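Local coordinates for protein peptidoglycan D,D-transpeptidase FtsI (Yersinia pestis, PDB 6SYN) that probably cross-links peptidoglycan in the periplasm as a class B penicillin-binding protein, a D,D-transpeptidase that is the target of beta-lactam antibiotics, at residues A[417-422]-A[438-443]; A[427-432]-A[490-495]; A[254-259]-A[299-304]; A[455-460]-A[474-479]. All coordinates share one frame; numbering follows the deposited sequence.

Contact 1 (A[417-422]-A[438-443]). With CB9 ((2R,4S)-2-[(1R)-1-{[(2S)-2-carboxy-2-phenylacetyl]amino}-2-oxoethyl]-5,5-dimethyl-1,3-thiazolidine-4-carboxylic acid), chain D.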
# COMPACT_ATOMS: atom_id res chain seq x y z
N GLU A 417 -17.30 -14.07 7.36
CA GLU A 417 -18.23 -14.05 6.20
C GLU A 417 -19.45 -13.18 6.53
O GLU A 417 -20.09 -12.65 5.60
CB GLU A 417 -18.71 -15.45 5.85
CG GLU A 417 -17.59 -16.36 5.39
CD GLU A 417 -18.01 -17.49 4.47
OE1 GLU A 417 -17.54 -18.61 4.68
OE2 GLU A 417 -18.80 -17.23 3.55
N SER A 418 -19.75 -13.09 7.82
CA SER A 418 -20.89 -12.35 8.42
C SER A 418 -20.81 -10.85 8.11
O SER A 418 -21.86 -10.19 8.11
CB SER A 418 -20.92 -12.60 9.90
OG SER A 418 -22.15 -12.19 10.46
N VAL A 419 -19.60 -10.32 7.89
CA VAL A 419 -19.36 -8.85 7.80
C VAL A 419 -19.89 -8.34 6.45
O VAL A 419 -20.42 -7.22 6.43
CB VAL A 419 -17.87 -8.52 8.03
CG1 VAL A 419 -17.57 -7.04 7.90
CG2 VAL A 419 -17.40 -9.03 9.39
N ALA A 420 -19.80 -9.15 5.38
CA ALA A 420 -20.26 -8.81 4.01
C ALA A 420 -21.63 -9.44 3.72
O ALA A 420 -22.12 -9.28 2.58
CB ALA A 420 -19.24 -9.25 3.00
N LEU A 421 -22.24 -10.14 4.69
CA LEU A 421 -23.63 -10.66 4.58
C LEU A 421 -24.56 -9.70 5.32
O LEU A 421 -24.13 -8.98 6.21
CB LEU A 421 -23.69 -12.08 5.15
CG LEU A 421 -23.05 -13.15 4.26
CD1 LEU A 421 -22.81 -14.44 5.04
CD2 LEU A 421 -23.90 -13.42 3.03
N PRO A 422 -25.86 -9.63 4.93
CA PRO A 422 -26.82 -8.75 5.59
C PRO A 422 -26.81 -8.90 7.12
O PRO A 422 -26.69 -10.01 7.60
CB PRO A 422 -28.17 -9.18 4.99
CG PRO A 422 -27.80 -9.70 3.61
CD PRO A 422 -26.46 -10.39 3.82
N ILE A 438 -14.07 -10.78 5.40
CA ILE A 438 -13.52 -9.41 5.62
C ILE A 438 -13.76 -8.99 7.07
O ILE A 438 -14.63 -9.57 7.75
CB ILE A 438 -14.15 -8.39 4.66
CG1 ILE A 438 -15.62 -8.13 4.97
CG2 ILE A 438 -13.95 -8.83 3.22
CD1 ILE A 438 -16.14 -6.81 4.43
N LYS A 439 -13.03 -7.96 7.49
CA LYS A 439 -13.31 -7.15 8.69
C LYS A 439 -13.15 -5.68 8.30
O LYS A 439 -12.12 -5.34 7.70
CB LYS A 439 -12.35 -7.56 9.81
CG LYS A 439 -12.58 -6.86 11.14
CD LYS A 439 -13.84 -7.32 11.84
CE LYS A 439 -14.26 -6.40 12.96
NZ LYS A 439 -14.82 -5.13 12.44
N THR A 440 -14.15 -4.85 8.60
CA THR A 440 -14.05 -3.38 8.43
C THR A 440 -13.30 -2.79 9.63
O THR A 440 -13.09 -3.51 10.62
CB THR A 440 -15.44 -2.73 8.32
OG1 THR A 440 -16.16 -3.07 9.50
CG2 THR A 440 -16.18 -3.16 7.08
N GLY A 441 -12.93 -1.52 9.52
CA GLY A 441 -12.30 -0.74 10.58
C GLY A 441 -12.43 0.75 10.30
O GLY A 441 -12.37 1.13 9.10
N THR A 442 -12.64 1.54 11.35
CA THR A 442 -12.60 3.02 11.33
C THR A 442 -11.75 3.45 12.52
O THR A 442 -12.29 3.54 13.64
CB THR A 442 -14.02 3.62 11.36
OG1 THR A 442 -14.88 2.85 10.52
CG2 THR A 442 -14.05 5.07 10.93
N ALA A 443 -10.44 3.63 12.30
CA ALA A 443 -9.46 4.03 13.34
C ALA A 443 -9.51 5.55 13.49
O ALA A 443 -9.49 6.25 12.45
CB ALA A 443 -8.08 3.55 12.99
C CB9 D . -13.14 -0.26 14.99
N CB9 D . -14.25 1.82 15.85
O CB9 D . -12.53 0.31 14.12
CA CB9 D . -14.25 0.36 15.83
CB CB9 D . -15.62 -0.26 15.44
CAA CB9 D . -18.49 0.44 13.30
CAB CB9 D . -17.22 2.59 13.37
OAD CB9 D . -16.33 0.69 10.83
OAE CB9 D . -13.83 5.60 18.64
OAF CB9 D . -13.44 1.89 17.93
OAG CB9 D . -15.89 -1.31 11.53
OAH CB9 D . -12.33 4.51 17.59
CAJ CB9 D . -16.77 6.19 14.34
CAK CB9 D . -17.43 5.56 15.37
CAL CB9 D . -15.41 6.09 14.23
CAM CB9 D . -16.71 4.81 16.29
CAN CB9 D . -14.68 5.34 15.15
NAP CB9 D . -15.69 -0.73 14.05
SAQ CB9 D . -16.98 0.94 15.55
CAR CB9 D . -16.06 -0.12 11.70
CAS CB9 D . -13.48 4.75 17.87
CAT CB9 D . -14.03 2.45 17.01
CAU CB9 D . -15.34 4.66 16.18
CAX CB9 D . -15.91 0.41 13.14
CAY CB9 D . -14.58 3.87 17.24
CAZ CB9 D . -17.19 1.11 13.71
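Val419 lies against the first residue of segment 438-443, Ile438, and its two methyls do different jobs. Starting at the branch point, CB sits 3.4 Å from Ile438 O and 3.8 Å from Ile438 CG1. From there CG1, anti to the backbone N (chi1 178°), runs over the isoleucine side chain: it meets Ile438 CG1 at 3.7 Å and Ile438 CD1 at 3.8 Å, and it also comes within 4.2 Å of Thr440 CG2. The second methyl, CG2, turns to the backbone instead and packs near the carbonyl oxygen of Ile438. Ala420 adds only its CB, which touches the CD1 end of Ile438. No hydrogen bond joins the two segments, which meet by van der Waals packing.

Further along the strand the polar work begins. Lys439 bends at chi2 and chi4, giving NZ a bond to Thr440 O from above the carbonyl plane; NZ is also bonded to Ser304. Two threonine hydroxyls then divide the carboxylate of the opened penicillin CB9: Thr440 OG1 donates to CB9 OAG at 2.7 Å and Thr442 OG1 to CB9 OAD at 2.6 Å. The backbone helps too, with Thr442 N reaching CB9 O at 3.0 Å. Lys439, Thr440 and Gly441 spell the KTG motif, carried here as in other penicillin-binding proteins on the strand that borders the active-site cleft.

Contact 2 (A[427-432]-A[490-495])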
# COMPACT_ATOMS: atom_id res chain seq x y z
N THR A 427 -21.16 -4.98 3.95
CA THR A 427 -22.04 -5.50 2.86
C THR A 427 -21.63 -4.90 1.51
O THR A 427 -21.78 -5.61 0.49
CB THR A 427 -23.51 -5.19 3.16
OG1 THR A 427 -23.56 -3.86 3.69
CG2 THR A 427 -24.12 -6.16 4.15
N LYS A 428 -21.14 -3.65 1.49
CA LYS A 428 -20.75 -2.92 0.26
C LYS A 428 -19.59 -3.63 -0.46
O LYS A 428 -19.45 -3.40 -1.67
CB LYS A 428 -20.43 -1.45 0.56
CG LYS A 428 -21.62 -0.51 0.43
CD LYS A 428 -21.40 0.88 1.00
CE LYS A 428 -22.69 1.57 1.40
NZ LYS A 428 -23.54 1.92 0.24
N ALA A 429 -18.82 -4.46 0.25
CA ALA A 429 -17.68 -5.23 -0.30
C ALA A 429 -18.13 -6.56 -0.91
O ALA A 429 -17.28 -7.24 -1.50
CB ALA A 429 -16.66 -5.48 0.78
N ALA A 430 -19.41 -6.94 -0.78
CA ALA A 430 -19.95 -8.23 -1.27
C ALA A 430 -19.69 -8.34 -2.77
O ALA A 430 -19.90 -7.34 -3.48
CB ALA A 430 -21.43 -8.36 -0.96
N ILE A 431 -19.24 -9.53 -3.20
CA ILE A 431 -18.90 -9.86 -4.61
C ILE A 431 -19.90 -10.89 -5.12
O ILE A 431 -20.07 -11.91 -4.44
CB ILE A 431 -17.46 -10.39 -4.71
CG1 ILE A 431 -16.48 -9.47 -3.97
CG2 ILE A 431 -17.06 -10.63 -6.16
CD1 ILE A 431 -15.07 -9.54 -4.48
N LYS A 432 -20.50 -10.64 -6.28
CA LYS A 432 -21.55 -11.50 -6.86
C LYS A 432 -20.93 -12.85 -7.24
O LYS A 432 -20.00 -12.87 -8.08
CB LYS A 432 -22.21 -10.82 -8.07
CG LYS A 432 -22.98 -9.54 -7.76
CD LYS A 432 -24.21 -9.74 -6.89
CE LYS A 432 -25.00 -8.46 -6.66
NZ LYS A 432 -25.87 -8.12 -7.81
N VAL A 490 -16.62 3.44 2.85
CA VAL A 490 -15.58 4.13 2.03
C VAL A 490 -14.59 3.12 1.44
O VAL A 490 -14.25 3.28 0.25
CB VAL A 490 -14.85 5.21 2.85
CG1 VAL A 490 -13.59 5.70 2.15
CG2 VAL A 490 -15.77 6.37 3.19
N SER A 491 -14.13 2.14 2.22
CA SER A 491 -13.09 1.15 1.82
C SER A 491 -13.72 -0.19 1.39
O SER A 491 -13.23 -0.76 0.40
CB SER A 491 -12.06 0.98 2.90
OG SER A 491 -11.39 2.21 3.15
N ALA A 492 -14.76 -0.66 2.09
CA ALA A 492 -15.52 -1.89 1.74
C ALA A 492 -15.80 -1.94 0.24
O ALA A 492 -15.50 -2.94 -0.40
CB ALA A 492 -16.80 -1.97 2.54
N PRO A 493 -16.38 -0.88 -0.39
CA PRO A 493 -16.72 -0.94 -1.81
C PRO A 493 -15.48 -1.08 -2.70
O PRO A 493 -15.54 -1.83 -3.66
CB PRO A 493 -17.46 0.38 -2.10
CG PRO A 493 -17.11 1.30 -0.95
CD PRO A 493 -16.76 0.40 0.22
N VAL A 494 -14.39 -0.38 -2.36
CA VAL A 494 -13.10 -0.42 -3.11
C VAL A 494 -12.51 -1.83 -2.98
O VAL A 494 -11.93 -2.31 -3.97
CB VAL A 494 -12.11 0.65 -2.62
CG1 VAL A 494 -10.77 0.56 -3.35
CG2 VAL A 494 -12.67 2.05 -2.75
N PHE A 495 -12.64 -2.46 -1.81
CA PHE A 495 -12.22 -3.87 -1.58
C PHE A 495 -13.00 -4.78 -2.54
O PHE A 495 -12.37 -5.62 -3.20
CB PHE A 495 -12.45 -4.30 -0.13
CG PHE A 495 -12.04 -5.73 0.15
CD1 PHE A 495 -12.79 -6.79 -0.33
CD2 PHE A 495 -10.90 -6.01 0.89
CE1 PHE A 495 -12.42 -8.10 -0.07
CE2 PHE A 495 -10.53 -7.32 1.15
CZ PHE A 495 -11.29 -8.37 0.67
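The Phe495 ring is approached by Ala429, whose CB comes in obliquely and stops 4.2 Å from CD1 at one corner. The phenylalanine side chain also packs on Ile438, Thr460 and Leu473 of the sheet. The phenyl reaches that position because CG is anti to the backbone N, with chi1 at 180°. Pro493 is the other ring in the contact, and it is touched at CD, 4.1 Å from Lys428 CB.

Between these two rings sits Ala492. Its CB points at segment 427-432 and meets Ala429 CB at 3.9 Å, beneath the short 3-10 turn closed by Ala430 N bonding to Thr427 O at 3.0 Å. The two backbones come close here, since alanine stands on both sides: the CA atoms of Ala429 and Ala492 are 4.5 Å apart. Lys428 contributes the root of its side chain, with CB also against Ala492 CB, while the rest heads away to the exposed side. Nothing polar bridges the segments.

On the helix side, Phe495 N bonds to Ser491 O at 2.8 Å, and Ser491 OG is bonded to Ala458 O on the sheet. What results is the N-terminal end of helix 492-505, wedged between a surface loop and the antiparallel sheet, the C-terminal helix-on-sheet layer of the penicillin-binding transpeptidase fold.

Contact 3 (A[254-259]-A[299-304]). With CB9 ((2R,4S)-2-[(1R)-1-{[(2S)-2-carboxy-2-phenylacetyl]amino}-2-oxoethyl]-5,5-dimethyl-1,3-thiazolidine-4-carboxylic acid), chain D.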
# COMPACT_ATOMS: atom_id res chain seq x y z
N VAL A 254 -7.94 -5.78 13.90
CA VAL A 254 -7.26 -6.76 14.81
C VAL A 254 -8.24 -7.83 15.30
O VAL A 254 -7.78 -8.95 15.61
CB VAL A 254 -6.60 -6.07 16.03
CG1 VAL A 254 -5.47 -5.14 15.61
CG2 VAL A 254 -7.61 -5.34 16.90
N LYS A 255 -9.54 -7.50 15.37
CA LYS A 255 -10.58 -8.24 16.15
C LYS A 255 -10.62 -9.72 15.78
O LYS A 255 -10.86 -10.54 16.66
CB LYS A 255 -11.96 -7.60 15.96
CG LYS A 255 -12.14 -6.28 16.70
CD LYS A 255 -13.53 -5.70 16.58
CE LYS A 255 -13.68 -4.41 17.36
NZ LYS A 255 -14.86 -3.63 16.91
N PRO A 256 -10.43 -10.12 14.50
CA PRO A 256 -10.36 -11.54 14.17
C PRO A 256 -9.27 -12.31 14.94
O PRO A 256 -9.48 -13.48 15.18
CB PRO A 256 -10.10 -11.54 12.65
CG PRO A 256 -10.73 -10.25 12.20
CD PRO A 256 -10.39 -9.27 13.30
N MET A 257 -8.17 -11.65 15.32
CA MET A 257 -7.09 -12.28 16.14
C MET A 257 -7.50 -12.31 17.62
O MET A 257 -7.05 -13.23 18.32
CB MET A 257 -5.76 -11.53 15.98
CG MET A 257 -5.25 -11.52 14.56
SD MET A 257 -3.64 -10.72 14.42
CE MET A 257 -4.12 -8.99 14.45
N VAL A 258 -8.33 -11.37 18.07
CA VAL A 258 -8.84 -11.38 19.48
C VAL A 258 -9.75 -12.60 19.65
O VAL A 258 -9.60 -13.32 20.66
CB VAL A 258 -9.58 -10.09 19.86
CG1 VAL A 258 -10.09 -10.16 21.30
CG2 VAL A 258 -8.72 -8.85 19.66
N VAL A 259 -10.66 -12.81 18.70
CA VAL A 259 -11.62 -13.95 18.68
C VAL A 259 -10.81 -15.25 18.66
O VAL A 259 -11.17 -16.17 19.42
CB VAL A 259 -12.59 -13.84 17.49
CG1 VAL A 259 -13.40 -15.12 17.29
CG2 VAL A 259 -13.52 -12.65 17.66
N GLY A 299 -21.37 -12.47 16.08
CA GLY A 299 -21.99 -11.13 16.18
C GLY A 299 -20.97 -10.05 16.51
O GLY A 299 -21.14 -8.92 16.01
N ILE A 300 -19.96 -10.36 17.32
CA ILE A 300 -18.90 -9.40 17.77
C ILE A 300 -18.08 -8.94 16.55
O ILE A 300 -17.79 -7.73 16.48
CB ILE A 300 -18.05 -10.03 18.89
CG1 ILE A 300 -18.89 -10.14 20.17
CG2 ILE A 300 -16.76 -9.25 19.15
CD1 ILE A 300 -18.46 -11.22 21.12
N LEU A 301 -17.75 -9.83 15.61
CA LEU A 301 -17.03 -9.45 14.37
C LEU A 301 -18.01 -8.85 13.35
O LEU A 301 -17.60 -7.95 12.60
CB LEU A 301 -16.29 -10.68 13.81
CG LEU A 301 -15.22 -11.28 14.72
CD1 LEU A 301 -14.69 -12.58 14.14
CD2 LEU A 301 -14.07 -10.30 14.95
N GLN A 302 -19.26 -9.33 13.33
CA GLN A 302 -20.34 -8.92 12.39
C GLN A 302 -20.75 -7.46 12.63
O GLN A 302 -20.91 -6.73 11.63
CB GLN A 302 -21.57 -9.83 12.59
CG GLN A 302 -22.75 -9.51 11.69
CD GLN A 302 -24.06 -10.03 12.26
OE1 GLN A 302 -24.32 -9.94 13.45
NE2 GLN A 302 -24.90 -10.56 11.40
N LYS A 303 -20.94 -7.09 13.90
CA LYS A 303 -21.39 -5.75 14.35
C LYS A 303 -20.19 -4.85 14.65
O LYS A 303 -20.40 -3.62 14.82
CB LYS A 303 -22.25 -5.88 15.61
CG LYS A 303 -23.75 -5.87 15.36
CD LYS A 303 -24.13 -6.69 14.17
CE LYS A 303 -25.62 -6.90 14.06
NZ LYS A 303 -26.24 -5.83 13.24
N SER A 304 -19.00 -5.43 14.73
CA SER A 304 -17.76 -4.79 15.24
C SER A 304 -18.01 -4.27 16.66
O SER A 304 -18.04 -3.04 16.86
CB SER A 304 -17.27 -3.73 14.30
OG SER A 304 -15.85 -3.64 14.37
C CB9 D . -13.14 -0.26 14.99
N CB9 D . -14.25 1.82 15.85
O CB9 D . -12.53 0.31 14.12
CA CB9 D . -14.25 0.36 15.83
CB CB9 D . -15.62 -0.26 15.44
CAA CB9 D . -18.49 0.44 13.30
CAB CB9 D . -17.22 2.59 13.37
OAD CB9 D . -16.33 0.69 10.83
OAE CB9 D . -13.83 5.60 18.64
OAF CB9 D . -13.44 1.89 17.93
OAG CB9 D . -15.89 -1.31 11.53
OAH CB9 D . -12.33 4.51 17.59
CAJ CB9 D . -16.77 6.19 14.34
CAK CB9 D . -17.43 5.56 15.37
CAL CB9 D . -15.41 6.09 14.23
CAM CB9 D . -16.71 4.81 16.29
CAN CB9 D . -14.68 5.34 15.15
NAP CB9 D . -15.69 -0.73 14.05
SAQ CB9 D . -16.98 0.94 15.55
CAR CB9 D . -16.06 -0.12 11.70
CAS CB9 D . -13.48 4.75 17.87
CAT CB9 D . -14.03 2.45 17.01
CAU CB9 D . -15.34 4.66 16.18
CAX CB9 D . -15.91 0.41 13.14
CAY CB9 D . -14.58 3.87 17.24
CAZ CB9 D . -17.19 1.11 13.71
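Lys255 leaves its helix with CG beside the backbone N and opposite the carbonyl carbon (chi1 -73°), and every later torsion is extended, which carries NZ straight out to Ser304 OG at 2.7 Å. Ser304 takes up the meeting from the other helix's end: it is the first residue to leave helical geometry, with phi at +56°, and OG lies within bonding distance of both the lysine and the ligand. That oxygen accepts from CB9 NAP at 2.9 Å and is also hydrogen-bonded to Lys439 NZ. Lys255 NZ has further partners in Asn306 OD1 and, weakly, Ser252 OG.

Deeper down the contact turns apolar. Leu301 puts CD2 against Lys255 CB at 3.6 Å and beside Pro256 CD at 4.2 Å, then meets Val259 tip to tip, its CD2 3.6 Å from Val259 CG2. Met415 of helix 406-416 lies against both Val259 and Leu301. The two helical segments run antiparallel, 175° between directions and 10.3 Å between axes, a separation bridged by these side chains.

Ser252 and Lys255 fit the SxxK motif and Ser304 and Asn306 the SxN motif; the two meet directly beside the bound penicillin, consistent with the usual arrangement in penicillin-binding proteins.

Contact 4 (A[455-460]-A[474-479])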
# COMPACT_ATOMS: atom_id res chain seq x y z
N ARG A 455 -10.71 12.71 12.83
CA ARG A 455 -10.20 12.37 11.48
C ARG A 455 -9.92 10.87 11.52
O ARG A 455 -9.59 10.36 12.61
CB ARG A 455 -8.98 13.26 11.18
CG ARG A 455 -9.19 14.72 11.59
CD ARG A 455 -8.11 15.69 11.18
NE ARG A 455 -8.11 15.95 9.74
CZ ARG A 455 -8.26 17.14 9.16
NH1 ARG A 455 -8.43 18.24 9.88
NH2 ARG A 455 -8.23 17.23 7.84
N TYR A 456 -10.13 10.14 10.42
CA TYR A 456 -10.27 8.66 10.45
C TYR A 456 -9.46 7.98 9.34
O TYR A 456 -9.24 8.58 8.28
CB TYR A 456 -11.75 8.27 10.39
CG TYR A 456 -12.62 9.01 11.37
CD1 TYR A 456 -12.67 8.65 12.70
CD2 TYR A 456 -13.40 10.09 10.96
CE1 TYR A 456 -13.47 9.33 13.61
CE2 TYR A 456 -14.20 10.78 11.85
CZ TYR A 456 -14.23 10.40 13.18
OH TYR A 456 -15.02 11.08 14.07
N LEU A 457 -9.01 6.75 9.63
CA LEU A 457 -8.50 5.76 8.66
C LEU A 457 -9.63 4.78 8.32
O LEU A 457 -9.93 3.92 9.16
CB LEU A 457 -7.32 5.00 9.27
CG LEU A 457 -6.12 5.85 9.68
CD1 LEU A 457 -5.15 5.03 10.51
CD2 LEU A 457 -5.43 6.42 8.45
N ALA A 458 -10.23 4.92 7.13
CA ALA A 458 -11.25 3.99 6.60
C ALA A 458 -10.53 2.72 6.12
O ALA A 458 -9.77 2.80 5.14
CB ALA A 458 -12.06 4.64 5.50
N TYR A 459 -10.77 1.61 6.83
CA TYR A 459 -10.13 0.29 6.63
C TYR A 459 -11.14 -0.71 6.06
O TYR A 459 -12.31 -0.72 6.49
CB TYR A 459 -9.66 -0.29 7.96
CG TYR A 459 -8.30 0.13 8.45
CD1 TYR A 459 -7.15 -0.39 7.90
CD2 TYR A 459 -8.17 0.99 9.53
CE1 TYR A 459 -5.90 -0.05 8.38
CE2 TYR A 459 -6.93 1.34 10.03
CZ TYR A 459 -5.79 0.82 9.45
OH TYR A 459 -4.55 1.15 9.93
N THR A 460 -10.68 -1.57 5.15
CA THR A 460 -11.31 -2.88 4.86
C THR A 460 -10.18 -3.85 4.48
O THR A 460 -9.45 -3.57 3.51
CB THR A 460 -12.43 -2.76 3.82
OG1 THR A 460 -13.55 -2.16 4.48
CG2 THR A 460 -12.85 -4.09 3.23
N VAL A 474 -5.73 -5.80 1.63
CA VAL A 474 -5.95 -4.66 2.57
C VAL A 474 -6.19 -3.40 1.72
O VAL A 474 -5.52 -3.22 0.69
CB VAL A 474 -4.77 -4.47 3.54
CG1 VAL A 474 -4.87 -3.17 4.32
CG2 VAL A 474 -4.61 -5.65 4.49
N VAL A 475 -7.14 -2.58 2.16
CA VAL A 475 -7.45 -1.22 1.64
C VAL A 475 -7.63 -0.30 2.85
O VAL A 475 -8.49 -0.61 3.71
CB VAL A 475 -8.69 -1.25 0.72
CG1 VAL A 475 -9.05 0.11 0.16
CG2 VAL A 475 -8.52 -2.26 -0.40
N VAL A 476 -6.81 0.76 2.94
CA VAL A 476 -6.91 1.85 3.96
C VAL A 476 -7.01 3.18 3.20
O VAL A 476 -6.12 3.45 2.38
CB VAL A 476 -5.73 1.83 4.96
CG1 VAL A 476 -4.37 1.95 4.28
CG2 VAL A 476 -5.87 2.90 6.03
N ILE A 477 -8.08 3.95 3.44
CA ILE A 477 -8.22 5.37 2.99
C ILE A 477 -7.88 6.24 4.19
O ILE A 477 -8.60 6.16 5.21
CB ILE A 477 -9.63 5.69 2.44
CG1 ILE A 477 -10.09 4.72 1.35
CG2 ILE A 477 -9.69 7.14 1.97
CD1 ILE A 477 -9.29 4.78 0.07
N ASN A 478 -6.83 7.05 4.06
CA ASN A 478 -6.32 7.92 5.15
C ASN A 478 -6.98 9.30 5.00
O ASN A 478 -6.72 9.98 3.98
CB ASN A 478 -4.79 7.90 5.16
CG ASN A 478 -4.17 9.09 5.85
OD1 ASN A 478 -4.49 9.38 7.01
ND2 ASN A 478 -3.28 9.78 5.16
N ASP A 479 -7.86 9.64 5.96
CA ASP A 479 -8.51 10.96 6.20
C ASP A 479 -9.50 11.31 5.10
O ASP A 479 -9.40 12.39 4.50
CB ASP A 479 -7.48 12.07 6.43
CG ASP A 479 -8.07 13.31 7.08
OD1 ASP A 479 -9.22 13.24 7.54
OD2 ASP A 479 -7.37 14.33 7.11
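Tyr459 and Val476 make a dense part of this contact. The valine sets CG2 over one face of the phenol ring, a CH-pi contact 4.0 Å from the centroid and offset toward the rim, the two side chains lying alongside each other. The valine methyl gets there by standing anti to the backbone N, CG1 (chi1 58°) taking the place between N and the carbonyl carbon. Leu457 CB flanks the same methyl, and the phenol hydroxyl carries on to Glu249 O. On the other face of the sheet Ala458 CB rests 4.0 Å from Ile477 CB, with Val490 packed on both, while helix 492-505 meets Thr460 and Val475.

Backbone bonds hold the strands in step: Ala458 and Ile477 form a hydrogen-bonded antiparallel pair, Ile477 N to Ala458 O measuring 2.7 Å, and Thr460 pairs likewise with Val475, Thr460 N to Val475 O at 2.8 Å. The two strands form a hairpin in the five-stranded antiparallel sheet of the transpeptidase domain: 471-478 is central, and 455-464 lies between it and the outermost 437-446, which bears the KTG motif.

Toward Asp479 apolar packing gives way to polar contacts, and solvent reaches Arg455 while Asp479 stays buried. Asp479 N still reaches Tyr456 O. Arg455, bent at chi3, makes a side-on salt bridge, NE (3.2 Å) and NH2 (3.1 Å) both hydrogen-bonding the single atom Asp479 OD2. That oxygen lies near the guanidinium plane, yet the carboxylate is turned 69° against it; Asp479 OD1 is taken by Gln481. Tyr456, pointing away from strand 471-478, stacks on Tyr485 and touches CB9.

Going from the N terminus, contact 3 comes first, closing the loop between helices 255-264 and 297-303. It is complete before contact 1 opens, yet the two share the ligand site. Contact 1 then returns the loop after helix 406-416 to strand 437-446. Before it closes, contact 2 has begun at 427-432, so these two cross; contact 2 runs on to helix 492-505. Nested inside that long loop is contact 4, the hairpin of the central sheet. Gly441 and Ala443 pair with Tyr459 and Leu457, joining contacts 1 and 4, while helix 492-505 lies on the sheet and so brings contact 2 against contact 4.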